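Iota-carrageenase (Alteromonas sp., PDB 1H80) hydrolyses internal 1,4-beta linkages of iota-carrageenan, a sulfated galactan of red algal cell walls, with inversion of anomeric configuration. Local coordinates at residues H66-Q71 with T89-G94; N96-E101 with N131-K136; D123-R128 with T149-K154; I160-T165 with G192-Y197. All blocks are in the same frame, centred on the assembly; numbering follows the deposited sequence. Where two conformers were deposited one is given.

Interaction 1 of 4, residues H66-Q71 with T89-G94; sequences HFLGIQ and TWNGDG
The loop T89-G94 joins the strand ending at F67 through one backbone bond, T89 N to F67 O (3.0 Å), where H66 and T89 come within 4.9 Å of each other, CA to CA. F67 turns its side chain away from the loop, toward L42, I86 and F100 in the interior. T89 lays its hydroxyl against the H66 backbone: OG1 is 3.0 Å from H66 C and 3.4 Å from H66 CB. Poor angles rule out a bond to H66 O or F67 N, and OG1 instead finds its partner in D37. L68 supplies the aliphatic side chain: with chi1 at -158°, CG swings opposite the backbone N and CD2 lies 3.2 Å from the carbonyl T89 O and 3.6 Å from N91 CB. The side chains of L68 and N91 cross nearly at right angles, and H97 touches both. Beyond CB, the N91 amide reaches forward, OD1 accepting D93 N (3.0 Å) in its carbonyl plane, an Asx turn. D93 OD2 in turn bonds H97 NE2. G69, with positive phi, turns the 66-71 segment between its two short strands, and Q71 NE2 reaches back almost straight to G69 O (174°). This is a corner of a parallel beta-helix, as in pectate lyase-like proteins, where T89-G94, linking strands 85-88 and 97-102 of one coil, packs on the bend of the preceding coil.

Interaction 2 of 4, residues N96-E101 with N131-K136; sequences NHRLFE and NLAVFK. With NA (sodium ion), chain H.
F100 and F135 stand in register on neighbouring parallel strands, with ring centroids 4.9 Å apart and planes at an oblique 43°. F100 CD2 rests over one face of the F135 ring, toward its rim and 3.5 Å from F135 CZ. V134 CG1 touches both L99 CD1 and F100 CD2, and the F113 ring meets both phenylalanines, edge-to-face with F135. Five backbone bonds run along the pair, from H97 N to N131 O through K136 N to F100 O, and continue round the corner at L99 and V134. On the side of R98, A133, E101 and K136, the R98 conformer given is one of two. In it, K136 CD lies over one face of the guanidinium, 3.5 Å from R98 NE, and N96 O covers the opposite face; NH1 forms a salt bridge with E101 OE2 (2.7 Å, its hydrogen bond weak). E101 OE1 is held by Q71. Farther out, H97 ND1 binds D129. L132 O ligates the sodium ion at 2.2 Å, alongside T155, I156, F157 and water 2. The paired strands thus separate two chemistries: apolar, largely aromatic packing on the F100-F135 side, and on the other R98 and K136, whose charge E101 probably offsets in part.

Interaction 3 of 4, residues D123-R128 with T149-K154; sequences DFKDSR and TIDDNK
K125 NZ bridges two aspartates, one from each segment, where two coils of the parallel beta-helix pair at D123 and D151. Bends at chi3 and chi4 (-58° and -61°) curl the lysine end back toward D123 and across to D151. NZ reaches D151 OD2 (2.7 Å) on the anti lone pair and D123 OD1 (2.8 Å) from above the carboxylate plane. The K125 backbone N approaches that same OD1 from the opposite face, closing an Asx turn. The two carboxylate planes are almost perpendicular, and the shared ammonium probably eases their mutual repulsion. F124 points inward, onto L132 and V134. D152 OD1 lies in the plane of its ring, at the edge, 3.7 Å from F124 CD2, with the carboxylate turned nearly upright to the ring; OD1 also accepts N153 N and T155 OG1. F124 N bonds D151 O at 2.9 Å, just where F124-S127 forms a type I turn. Water 3 ties this turn to the facing segment 149-154, donating to F124 O and S127 O and accepting from N153 ND2 at 2.7 Å.

Interaction 4 of 4, residues I160-T165 with G192-Y197; sequences ILVDVT and GLIQTY
I160 N to L193 O (2.8 Å) starts a ladder of four backbone bonds that continues with Q195 N to I160 O and V162 N to Q195 O, and ends with Y197 N to V162 O (2.8 Å). The two strands run parallel, 14° apart and 5.0 Å between axes. V162 also centres an inverse gamma turn, closed by a weak bond from D163 N to L161 O, at the last rung, where V162 O still accepts Y197 N. Apolar packing gathers I160, V162, I194 and the T196 methyl on one side. I160 and I194 lie side by side and point the same way. Tight packing brings I194 CD1 to 3.5 Å from I160 CB, and its other branch, CG2, meets V162 CG2 at 3.9 Å. I179, I182, F204 and L207 of other strands continue this core. The aromatic contact lies at the far end. Y197, with CG set opposite its carbonyl carbon (chi1 -60°), leans back toward the first strand. The D163 carboxylate runs only 19° from its ring plane, with D163 CG 3.4 Å from Y197 CD2, while L161 CD2 stands at the ring edge. The I160-V162-I194 side is thus held mainly by aliphatic packing besides the ladder, whereas at the bend a buried carboxylate rests against an aromatic ring, its OD1 probably stabilised by the hydrogen bond from V164 N (2.7 Å) and, weakly, that from N221 ND2.

In the fold
All four contacts join coils of one parallel beta-helix, within the pectate lyase-like part of the chain. Interactions 1 and 2, with centres 8 Å apart, share the neighbouring strands 64-71 and 97-102; interaction 2 passes to interaction 4, 11 Å away, through strands 132-141 and 160-167, where F135 O bonds L161 N. Interaction 3 lies on another face, 12 Å from interaction 2, and the two alternate along the chain. V134 meets F124 and I150 across the interior, and I150 reaches L193 of interaction 4. Interactions 1 and 4 do not touch. The contacts follow one another from near the surface toward the chain centre, so that backbone ladders and stacked interior side chains tie successive coils into a continuous solenoid.

Interaction 1 of 4, residues H66-Q71 with T89-G94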
loop_
_atom_site.group_PDB
_atom_site.type_symbol
_atom_site.label_atom_id
_atom_site.label_comp_id
_atom_site.label_asym_id
_atom_site.label_seq_id
_atom_site.Cartn_x
_atom_site.Cartn_y
_atom_site.Cartn_z
ATOM N N HIS A 66 -20.775 -9.825 -7.471
ATOM C CA HIS A 66 -20.797 -8.964 -6.306
ATOM C C HIS A 66 -20.400 -9.805 -5.101
ATOM O O HIS A 66 -21.076 -10.778 -4.757
ATOM C CB HIS A 66 -22.191 -8.365 -6.113
ATOM C CG HIS A 66 -22.545 -7.338 -7.141
ATOM N ND1 HIS A 66 -22.894 -7.664 -8.434
ATOM C CD2 HIS A 66 -22.554 -5.986 -7.080
ATOM C CE1 HIS A 66 -23.102 -6.557 -9.125
ATOM N NE2 HIS A 66 -22.902 -5.524 -8.326
ATOM N N PHE A 67 -19.281 -9.439 -4.482
ATOM C CA PHE A 67 -18.779 -10.153 -3.315
ATOM C C PHE A 67 -18.471 -9.178 -2.192
ATOM O O PHE A 67 -18.215 -8.000 -2.434
ATOM C CB PHE A 67 -17.455 -10.872 -3.614
ATOM C CG PHE A 67 -17.507 -11.843 -4.752
ATOM C CD1 PHE A 67 -18.464 -12.851 -4.794
ATOM C CD2 PHE A 67 -16.545 -11.790 -5.760
ATOM C CE1 PHE A 67 -18.458 -13.792 -5.821
ATOM C CE2 PHE A 67 -16.531 -12.727 -6.788
ATOM C CZ PHE A 67 -17.487 -13.729 -6.818
ATOM N N LEU A 68 -18.474 -9.692 -0.969
ATOM C CA LEU A 68 -18.111 -8.903 0.197
ATOM C C LEU A 68 -17.921 -9.814 1.399
ATOM O O LEU A 68 -18.706 -10.738 1.623
ATOM C CB LEU A 68 -19.169 -7.841 0.520
ATOM C CG LEU A 68 -18.595 -6.683 1.346
ATOM C CD1 LEU A 68 -17.666 -5.847 0.470
ATOM C CD2 LEU A 68 -19.721 -5.809 1.888
ATOM N N GLY A 69 -16.854 -9.566 2.150
ATOM C CA GLY A 69 -16.575 -10.339 3.347
ATOM C C GLY A 69 -16.332 -11.819 3.142
ATOM O O GLY A 69 -16.702 -12.636 3.986
ATOM N N ILE A 70 -15.708 -12.169 2.025
ATOM C CA ILE A 70 -15.423 -13.567 1.728
ATOM C C ILE A 70 -14.270 -14.051 2.598
ATOM O O ILE A 70 -13.257 -13.365 2.739
ATOM C CB ILE A 70 -15.035 -13.744 0.248
ATOM C CG1 ILE A 70 -16.128 -13.162 -0.653
ATOM C CG2 ILE A 70 -14.800 -15.217 -0.057
ATOM C CD1 ILE A 70 -17.475 -13.828 -0.495
ATOM N N GLN A 71 -14.428 -15.233 3.184
ATOM C CA GLN A 71 -13.394 -15.804 4.036
ATOM C C GLN A 71 -12.644 -16.877 3.265
ATOM O O GLN A 71 -13.178 -17.949 3.002
ATOM C CB GLN A 71 -14.016 -16.420 5.291
ATOM C CG GLN A 71 -14.867 -15.452 6.098
ATOM C CD GLN A 71 -14.077 -14.272 6.620
ATOM O OE1 GLN A 71 -13.156 -14.433 7.423
ATOM N NE2 GLN A 71 -14.429 -13.074 6.166
ATOM N N THR A 89 -20.341 -5.972 -2.861
ATOM C CA THR A 89 -21.762 -6.035 -2.558
ATOM C C THR A 89 -22.048 -4.924 -1.565
ATOM O O THR A 89 -21.263 -4.690 -0.648
ATOM C CB THR A 89 -22.135 -7.371 -1.915
ATOM O OG1 THR A 89 -21.738 -8.440 -2.781
ATOM C CG2 THR A 89 -23.639 -7.448 -1.682
ATOM N N TRP A 90 -23.170 -4.237 -1.748
ATOM C CA TRP A 90 -23.532 -3.151 -0.852
ATOM C C TRP A 90 -23.870 -3.631 0.554
ATOM O O TRP A 90 -24.637 -4.576 0.736
ATOM C CB TRP A 90 -24.721 -2.372 -1.422
ATOM C CG TRP A 90 -25.285 -1.365 -0.460
ATOM C CD1 TRP A 90 -26.556 -1.333 0.039
ATOM C CD2 TRP A 90 -24.596 -0.251 0.124
ATOM N NE1 TRP A 90 -26.702 -0.271 0.899
ATOM C CE2 TRP A 90 -25.513 0.409 0.972
ATOM C CE3 TRP A 90 -23.291 0.250 0.021
ATOM C CZ2 TRP A 90 -25.172 1.550 1.707
ATOM C CZ3 TRP A 90 -22.949 1.387 0.753
ATOM C CH2 TRP A 90 -23.889 2.021 1.588
ATOM N N ASN A 91 -23.276 -2.971 1.542
ATOM C CA ASN A 91 -23.520 -3.273 2.947
ATOM C C ASN A 91 -23.544 -1.915 3.638
ATOM O O ASN A 91 -22.525 -1.227 3.699
ATOM C CB ASN A 91 -22.398 -4.131 3.534
ATOM C CG ASN A 91 -22.734 -4.657 4.918
ATOM O OD1 ASN A 91 -23.258 -3.928 5.760
ATOM N ND2 ASN A 91 -22.428 -5.927 5.162
ATOM N N GLY A 92 -24.708 -1.527 4.149
ATOM C CA GLY A 92 -24.823 -0.233 4.798
ATOM C C GLY A 92 -24.571 -0.184 6.294
ATOM O O GLY A 92 -24.982 0.773 6.952
ATOM N N ASP A 93 -23.897 -1.191 6.842
ATOM C CA ASP A 93 -23.622 -1.208 8.275
ATOM C C ASP A 93 -22.626 -0.115 8.667
ATOM O O ASP A 93 -22.455 0.185 9.848
ATOM C CB ASP A 93 -23.085 -2.576 8.714
ATOM C CG ASP A 93 -21.732 -2.900 8.109
ATOM O OD1 ASP A 93 -21.069 -1.981 7.588
ATOM O OD2 ASP A 93 -21.325 -4.080 8.168
ATOM N N GLY A 94 -21.967 0.469 7.669
ATOM C CA GLY A 94 -21.010 1.530 7.929
ATOM C C GLY A 94 -19.643 1.096 8.434
ATOM O O GLY A 94 -18.798 1.942 8.732
#

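Interaction 2 of 4, residues N96-E101 with N131-K136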
loop_
_atom_site.group_PDB
_atom_site.type_symbol
_atom_site.label_atom_id
_atom_site.label_comp_id
_atom_site.label_asym_id
_atom_site.label_seq_id
_atom_site.Cartn_x
_atom_site.Cartn_y
_atom_site.Cartn_z
ATOM N N ASN A 96 -15.868 -1.090 8.225
ATOM C CA ASN A 96 -14.819 -1.220 7.224
ATOM C C ASN A 96 -15.027 -2.558 6.536
ATOM O O ASN A 96 -15.129 -3.598 7.189
ATOM C CB ASN A 96 -13.440 -1.162 7.876
ATOM C CG ASN A 96 -13.216 0.131 8.627
ATOM O OD1 ASN A 96 -13.666 1.191 8.196
ATOM N ND2 ASN A 96 -12.508 0.054 9.747
ATOM N N HIS A 97 -15.096 -2.526 5.214
ATOM C CA HIS A 97 -15.340 -3.736 4.452
ATOM C C HIS A 97 -14.209 -4.146 3.533
ATOM O O HIS A 97 -13.403 -3.324 3.102
ATOM C CB HIS A 97 -16.607 -3.556 3.622
ATOM C CG HIS A 97 -17.819 -3.237 4.438
ATOM N ND1 HIS A 97 -18.774 -2.334 4.026
ATOM C CD2 HIS A 97 -18.239 -3.708 5.635
ATOM C CE1 HIS A 97 -19.731 -2.262 4.933
ATOM N NE2 HIS A 97 -19.430 -3.087 5.921
ATOM N N ARG A 98 -14.156 -5.439 3.243
ATOM C CA ARG A 98 -13.151 -5.991 2.348
ATOM C C ARG A 98 -13.864 -7.008 1.474
ATOM O O ARG A 98 -14.811 -7.655 1.918
ATOM C CB ARG A 98 -12.036 -6.695 3.129
ATOM C CG ARG A 98 -11.415 -5.871 4.242
ATOM C CD ARG A 98 -12.076 -6.184 5.572
ATOM N NE ARG A 98 -11.545 -5.365 6.657
ATOM C CZ ARG A 98 -11.834 -5.551 7.939
ATOM N NH1 ARG A 98 -12.649 -6.531 8.302
ATOM N NH2 ARG A 98 -11.312 -4.751 8.860
ATOM N N LEU A 99 -13.424 -7.145 0.231
ATOM C CA LEU A 99 -14.037 -8.112 -0.660
ATOM C C LEU A 99 -13.604 -9.486 -0.167
ATOM O O LEU A 99 -14.424 -10.392 -0.006
ATOM C CB LEU A 99 -13.556 -7.919 -2.099
ATOM C CG LEU A 99 -14.053 -6.717 -2.899
ATOM C CD1 LEU A 99 -13.374 -6.720 -4.257
ATOM C CD2 LEU A 99 -15.557 -6.778 -3.064
ATOM N N PHE A 100 -12.308 -9.615 0.108
ATOM C CA PHE A 100 -11.734 -10.882 0.537
ATOM C C PHE A 100 -10.865 -10.774 1.780
ATOM O O PHE A 100 -10.042 -9.869 1.896
ATOM C CB PHE A 100 -10.870 -11.453 -0.589
ATOM C CG PHE A 100 -11.502 -11.355 -1.946
ATOM C CD1 PHE A 100 -12.666 -12.052 -2.235
ATOM C CD2 PHE A 100 -10.932 -10.557 -2.934
ATOM C CE1 PHE A 100 -13.262 -11.955 -3.490
ATOM C CE2 PHE A 100 -11.518 -10.454 -4.194
ATOM C CZ PHE A 100 -12.687 -11.154 -4.471
ATOM N N GLU A 101 -11.045 -11.711 2.701
ATOM C CA GLU A 101 -10.235 -11.741 3.908
ATOM C C GLU A 101 -9.491 -13.068 3.884
ATOM O O GLU A 101 -10.080 -14.111 3.605
ATOM C CB GLU A 101 -11.115 -11.619 5.151
ATOM C CG GLU A 101 -11.880 -10.302 5.188
ATOM C CD GLU A 101 -12.541 -10.031 6.524
ATOM O OE1 GLU A 101 -13.293 -10.901 7.008
ATOM O OE2 GLU A 101 -12.309 -8.940 7.086
ATOM N N ASN A 131 -15.458 2.753 2.462
ATOM C CA ASN A 131 -14.530 1.997 3.300
ATOM C C ASN A 131 -14.323 0.613 2.707
ATOM O O ASN A 131 -14.866 -0.372 3.207
ATOM C CB ASN A 131 -15.095 1.883 4.710
ATOM C CG ASN A 131 -15.421 3.234 5.301
ATOM O OD1 ASN A 131 -14.569 4.119 5.336
ATOM N ND2 ASN A 131 -16.655 3.404 5.762
ATOM N N LEU A 132 -13.521 0.548 1.649
ATOM C CA LEU A 132 -13.276 -0.707 0.952
ATOM C C LEU A 132 -11.823 -1.072 0.695
ATOM O O LEU A 132 -11.023 -0.238 0.288
ATOM C CB LEU A 132 -13.979 -0.679 -0.404
ATOM C CG LEU A 132 -15.503 -0.652 -0.475
ATOM C CD1 LEU A 132 -15.938 -0.315 -1.894
ATOM C CD2 LEU A 132 -16.050 -2.005 -0.046
ATOM N N ALA A 133 -11.504 -2.339 0.928
ATOM C CA ALA A 133 -10.180 -2.878 0.650
ATOM C C ALA A 133 -10.488 -4.126 -0.171
ATOM O O ALA A 133 -11.558 -4.718 -0.021
ATOM C CB ALA A 133 -9.464 -3.253 1.936
ATOM N N VAL A 134 -9.579 -4.515 -1.056
ATOM C CA VAL A 134 -9.811 -5.703 -1.866
ATOM C C VAL A 134 -9.447 -6.950 -1.062
ATOM O O VAL A 134 -10.230 -7.897 -0.976
ATOM C CB VAL A 134 -8.985 -5.655 -3.163
ATOM C CG1 VAL A 134 -9.239 -6.899 -3.993
ATOM C CG2 VAL A 134 -9.354 -4.411 -3.959
ATOM N N PHE A 135 -8.257 -6.939 -0.473
ATOM C CA PHE A 135 -7.787 -8.056 0.346
ATOM C C PHE A 135 -7.274 -7.579 1.691
ATOM O O PHE A 135 -6.589 -6.563 1.778
ATOM C CB PHE A 135 -6.603 -8.794 -0.301
ATOM C CG PHE A 135 -6.974 -9.716 -1.417
ATOM C CD1 PHE A 135 -7.017 -9.261 -2.729
ATOM C CD2 PHE A 135 -7.258 -11.055 -1.160
ATOM C CE1 PHE A 135 -7.333 -10.128 -3.772
ATOM C CE2 PHE A 135 -7.577 -11.930 -2.194
ATOM C CZ PHE A 135 -7.614 -11.464 -3.502
ATOM N N LYS A 136 -7.615 -8.314 2.741
ATOM C CA LYS A 136 -7.074 -8.031 4.058
ATOM C C LYS A 136 -6.431 -9.363 4.412
ATOM O O LYS A 136 -7.113 -10.388 4.497
ATOM C CB LYS A 136 -8.146 -7.683 5.087
ATOM C CG LYS A 136 -7.525 -7.398 6.450
ATOM C CD LYS A 136 -8.527 -6.883 7.464
ATOM C CE LYS A 136 -7.836 -6.606 8.791
ATOM N NZ LYS A 136 -8.766 -6.055 9.816
HETATM NA NA NA H . -9.715 1.438 -0.450
HETATM O O HOH W 1 -13.263 3.845 7.680
HETATM O O HOH W 2 -8.806 0.709 -2.582
#

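Interaction 3 of 4, residues D123-R128 with T149-K154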
loop_
_atom_site.group_PDB
_atom_site.type_symbol
_atom_site.label_atom_id
_atom_site.label_comp_id
_atom_site.label_asym_id
_atom_site.label_seq_id
_atom_site.Cartn_x
_atom_site.Cartn_y
_atom_site.Cartn_z
ATOM N N ASP A 123 -13.959 -3.469 -9.685
ATOM C CA ASP A 123 -14.518 -2.140 -9.905
ATOM C C ASP A 123 -15.226 -1.529 -8.696
ATOM O O ASP A 123 -16.216 -2.071 -8.204
ATOM C CB ASP A 123 -15.480 -2.226 -11.094
ATOM C CG ASP A 123 -15.938 -0.873 -11.591
ATOM O OD1 ASP A 123 -15.369 0.154 -11.173
ATOM O OD2 ASP A 123 -16.869 -0.848 -12.425
ATOM N N PHE A 124 -14.706 -0.396 -8.227
ATOM C CA PHE A 124 -15.290 0.317 -7.089
ATOM C C PHE A 124 -15.990 1.588 -7.561
ATOM O O PHE A 124 -16.575 2.308 -6.752
ATOM C CB PHE A 124 -14.216 0.751 -6.081
ATOM C CG PHE A 124 -13.591 -0.372 -5.302
ATOM C CD1 PHE A 124 -14.115 -1.658 -5.337
ATOM C CD2 PHE A 124 -12.483 -0.121 -4.495
ATOM C CE1 PHE A 124 -13.548 -2.677 -4.576
ATOM C CE2 PHE A 124 -11.908 -1.133 -3.731
ATOM C CZ PHE A 124 -12.442 -2.413 -3.773
ATOM N N LYS A 125 -15.926 1.864 -8.859
ATOM C CA LYS A 125 -16.514 3.085 -9.411
ATOM C C LYS A 125 -17.988 3.350 -9.119
ATOM O O LYS A 125 -18.381 4.505 -8.948
ATOM C CB LYS A 125 -16.279 3.150 -10.924
ATOM C CG LYS A 125 -14.804 3.206 -11.311
ATOM C CD LYS A 125 -14.603 3.629 -12.764
ATOM C CE LYS A 125 -15.301 2.695 -13.743
ATOM N NZ LYS A 125 -14.796 1.297 -13.658
ATOM N N ASP A 126 -18.805 2.304 -9.057
ATOM C CA ASP A 126 -20.231 2.493 -8.796
ATOM C C ASP A 126 -20.640 2.168 -7.363
ATOM O O ASP A 126 -21.832 2.113 -7.046
ATOM C CB ASP A 126 -21.060 1.645 -9.763
ATOM C CG ASP A 126 -20.725 1.921 -11.217
ATOM O OD1 ASP A 126 -20.749 3.103 -11.623
ATOM O OD2 ASP A 126 -20.443 0.953 -11.954
ATOM N N SER A 127 -19.660 1.961 -6.490
ATOM C CA SER A 127 -19.953 1.631 -5.101
ATOM C C SER A 127 -20.262 2.857 -4.257
ATOM O O SER A 127 -19.655 3.913 -4.432
ATOM C CB SER A 127 -18.780 0.879 -4.471
ATOM O OG SER A 127 -19.032 0.616 -3.101
ATOM N N ARG A 128 -21.208 2.705 -3.338
ATOM C CA ARG A 128 -21.590 3.790 -2.444
ATOM C C ARG A 128 -20.798 3.652 -1.147
ATOM O O ARG A 128 -20.892 4.488 -0.250
ATOM C CB ARG A 128 -23.091 3.726 -2.150
ATOM N N THR A 149 -6.756 -5.482 -12.222
ATOM C CA THR A 149 -6.762 -4.035 -12.173
ATOM C C THR A 149 -7.851 -3.636 -11.198
ATOM O O THR A 149 -8.900 -4.277 -11.129
ATOM C CB THR A 149 -7.079 -3.438 -13.558
ATOM O OG1 THR A 149 -6.036 -3.785 -14.478
ATOM C CG2 THR A 149 -7.200 -1.922 -13.477
ATOM N N ILE A 150 -7.583 -2.593 -10.429
ATOM C CA ILE A 150 -8.545 -2.102 -9.465
ATOM C C ILE A 150 -8.940 -0.696 -9.876
ATOM O O ILE A 150 -8.111 0.212 -9.858
ATOM C CB ILE A 150 -7.936 -2.037 -8.053
ATOM C CG1 ILE A 150 -7.414 -3.417 -7.648
ATOM C CG2 ILE A 150 -8.980 -1.533 -7.061
ATOM C CD1 ILE A 150 -6.540 -3.397 -6.413
ATOM N N ASP A 151 -10.193 -0.526 -10.283
ATOM C CA ASP A 151 -10.698 0.790 -10.649
ATOM C C ASP A 151 -11.260 1.366 -9.359
ATOM O O ASP A 151 -12.407 1.109 -8.987
ATOM C CB ASP A 151 -11.801 0.681 -11.702
ATOM C CG ASP A 151 -11.277 0.823 -13.117
ATOM O OD1 ASP A 151 -10.046 0.747 -13.319
ATOM O OD2 ASP A 151 -12.104 1.007 -14.030
ATOM N N ASP A 152 -10.425 2.131 -8.669
ATOM C CA ASP A 152 -10.797 2.732 -7.398
ATOM C C ASP A 152 -11.599 4.004 -7.634
ATOM O O ASP A 152 -11.744 4.467 -8.769
ATOM C CB ASP A 152 -9.527 3.063 -6.610
ATOM C CG ASP A 152 -9.750 3.106 -5.112
ATOM O OD1 ASP A 152 -10.910 3.208 -4.661
ATOM O OD2 ASP A 152 -8.740 3.046 -4.380
ATOM N N ASN A 153 -12.127 4.553 -6.548
ATOM C CA ASN A 153 -12.887 5.792 -6.598
ATOM C C ASN A 153 -12.504 6.546 -5.336
ATOM O O ASN A 153 -13.354 6.988 -4.564
ATOM C CB ASN A 153 -14.388 5.505 -6.626
ATOM C CG ASN A 153 -15.210 6.761 -6.793
ATOM O OD1 ASN A 153 -14.867 7.637 -7.587
ATOM N ND2 ASN A 153 -16.308 6.855 -6.053
ATOM N N LYS A 154 -11.196 6.670 -5.139
ATOM C CA LYS A 154 -10.633 7.341 -3.980
ATOM C C LYS A 154 -11.253 6.852 -2.679
ATOM O O LYS A 154 -11.638 7.642 -1.819
ATOM C CB LYS A 154 -10.789 8.859 -4.110
ATOM C CG LYS A 154 -9.970 9.453 -5.245
ATOM C CD LYS A 154 -9.844 10.962 -5.095
ATOM C CE LYS A 154 -9.041 11.574 -6.231
ATOM N NZ LYS A 154 -9.756 11.449 -7.533
HETATM O O HOH W 3 -17.263 4.425 -5.351
#

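Interaction 4 of 4, residues I160-T165 with G192-Y197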
loop_
_atom_site.group_PDB
_atom_site.type_symbol
_atom_site.label_atom_id
_atom_site.label_comp_id
_atom_site.label_asym_id
_atom_site.label_seq_id
_atom_site.Cartn_x
_atom_site.Cartn_y
_atom_site.Cartn_z
ATOM N N ILE A 160 -4.720 -3.628 -0.721
ATOM C CA ILE A 160 -4.237 -4.873 -0.147
ATOM C C ILE A 160 -3.585 -4.557 1.186
ATOM O O ILE A 160 -2.565 -3.869 1.254
ATOM C CB ILE A 160 -3.234 -5.574 -1.088
ATOM C CG1 ILE A 160 -3.917 -5.861 -2.433
ATOM C CG2 ILE A 160 -2.747 -6.878 -0.463
ATOM C CD1 ILE A 160 -3.040 -6.542 -3.449
ATOM N N LEU A 161 -4.198 -5.053 2.250
ATOM C CA LEU A 161 -3.705 -4.822 3.594
ATOM C C LEU A 161 -2.958 -6.060 4.062
ATOM O O LEU A 161 -3.569 -7.091 4.333
ATOM C CB LEU A 161 -4.881 -4.531 4.531
ATOM C CG LEU A 161 -5.797 -3.390 4.080
ATOM C CD1 LEU A 161 -7.030 -3.330 4.965
ATOM C CD2 LEU A 161 -5.033 -2.074 4.127
ATOM N N VAL A 162 -1.633 -5.959 4.127
ATOM C CA VAL A 162 -0.789 -7.066 4.576
ATOM C C VAL A 162 -0.735 -6.808 6.074
ATOM O O VAL A 162 0.245 -6.289 6.609
ATOM C CB VAL A 162 0.607 -6.970 3.931
ATOM C CG1 VAL A 162 1.420 -8.214 4.245
ATOM C CG2 VAL A 162 0.460 -6.815 2.418
ATOM N N ASP A 163 -1.820 -7.198 6.732
ATOM C CA ASP A 163 -2.037 -6.930 8.146
ATOM C C ASP A 163 -1.756 -8.009 9.179
ATOM O O ASP A 163 -1.304 -9.114 8.873
ATOM C CB ASP A 163 -3.485 -6.471 8.320
ATOM C CG ASP A 163 -3.611 -5.232 9.181
ATOM O OD1 ASP A 163 -2.828 -5.088 10.140
ATOM O OD2 ASP A 163 -4.508 -4.406 8.900
ATOM N N VAL A 164 -2.050 -7.650 10.424
ATOM C CA VAL A 164 -1.878 -8.543 11.557
ATOM C C VAL A 164 -3.264 -8.859 12.105
ATOM O O VAL A 164 -4.228 -8.134 11.841
ATOM C CB VAL A 164 -1.029 -7.885 12.681
ATOM C CG1 VAL A 164 0.337 -7.499 12.142
ATOM C CG2 VAL A 164 -1.741 -6.657 13.236
ATOM N N THR A 165 -3.366 -9.958 12.841
ATOM C CA THR A 165 -4.627 -10.353 13.450
ATOM C C THR A 165 -4.328 -10.953 14.814
ATOM O O THR A 165 -3.284 -11.572 15.009
ATOM C CB THR A 165 -5.392 -11.399 12.603
ATOM O OG1 THR A 165 -4.602 -12.586 12.462
ATOM C CG2 THR A 165 -5.714 -10.841 11.237
ATOM N N GLY A 192 -3.594 3.755 -1.411
ATOM C CA GLY A 192 -2.908 3.238 -2.573
ATOM C C GLY A 192 -3.100 1.744 -2.710
ATOM O O GLY A 192 -4.072 1.179 -2.217
ATOM N N LEU A 193 -2.141 1.092 -3.348
ATOM C CA LEU A 193 -2.247 -0.333 -3.604
ATOM C C LEU A 193 -1.955 -1.252 -2.422
ATOM O O LEU A 193 -2.824 -2.015 -1.996
ATOM C CB LEU A 193 -1.355 -0.676 -4.797
ATOM C CG LEU A 193 -1.412 -2.081 -5.391
ATOM C CD1 LEU A 193 -2.845 -2.565 -5.521
ATOM C CD2 LEU A 193 -0.727 -2.038 -6.753
ATOM N N ILE A 194 -0.742 -1.174 -1.887
ATOM C CA ILE A 194 -0.344 -2.019 -0.766
ATOM C C ILE A 194 0.024 -1.231 0.479
ATOM O O ILE A 194 0.667 -0.192 0.392
ATOM C CB ILE A 194 0.943 -2.826 -1.080
ATOM C CG1 ILE A 194 0.843 -3.505 -2.443
ATOM C CG2 ILE A 194 1.207 -3.835 0.037
ATOM C CD1 ILE A 194 -0.255 -4.533 -2.545
ATOM N N GLN A 195 -0.405 -1.714 1.637
ATOM C CA GLN A 195 0.057 -1.120 2.882
ATOM C C GLN A 195 0.448 -2.330 3.712
ATOM O O GLN A 195 -0.342 -3.261 3.873
ATOM C CB GLN A 195 -0.988 -0.287 3.622
ATOM C CG GLN A 195 -0.351 0.279 4.900
ATOM C CD GLN A 195 -0.954 1.574 5.396
ATOM O OE1 GLN A 195 -0.489 2.136 6.394
ATOM N NE2 GLN A 195 -1.980 2.057 4.717
ATOM N N THR A 196 1.678 -2.321 4.217
ATOM C CA THR A 196 2.193 -3.439 4.998
ATOM C C THR A 196 2.320 -3.129 6.480
ATOM O O THR A 196 2.852 -2.089 6.857
ATOM C CB THR A 196 3.584 -3.858 4.509
ATOM O OG1 THR A 196 4.524 -2.806 4.778
ATOM C CG2 THR A 196 3.559 -4.134 3.014
ATOM N N TYR A 197 1.850 -4.051 7.311
ATOM C CA TYR A 197 1.923 -3.894 8.759
ATOM C C TYR A 197 2.790 -5.002 9.348
ATOM O O TYR A 197 3.747 -4.741 10.076
ATOM C CB TYR A 197 0.519 -3.956 9.347
ATOM C CG TYR A 197 -0.382 -2.874 8.808
ATOM C CD1 TYR A 197 -0.263 -1.558 9.251
ATOM C CD2 TYR A 197 -1.341 -3.161 7.838
ATOM C CE1 TYR A 197 -1.081 -0.552 8.740
ATOM C CE2 TYR A 197 -2.160 -2.165 7.317
ATOM C CZ TYR A 197 -2.026 -0.864 7.774
ATOM O OH TYR A 197 -2.842 0.117 7.260
#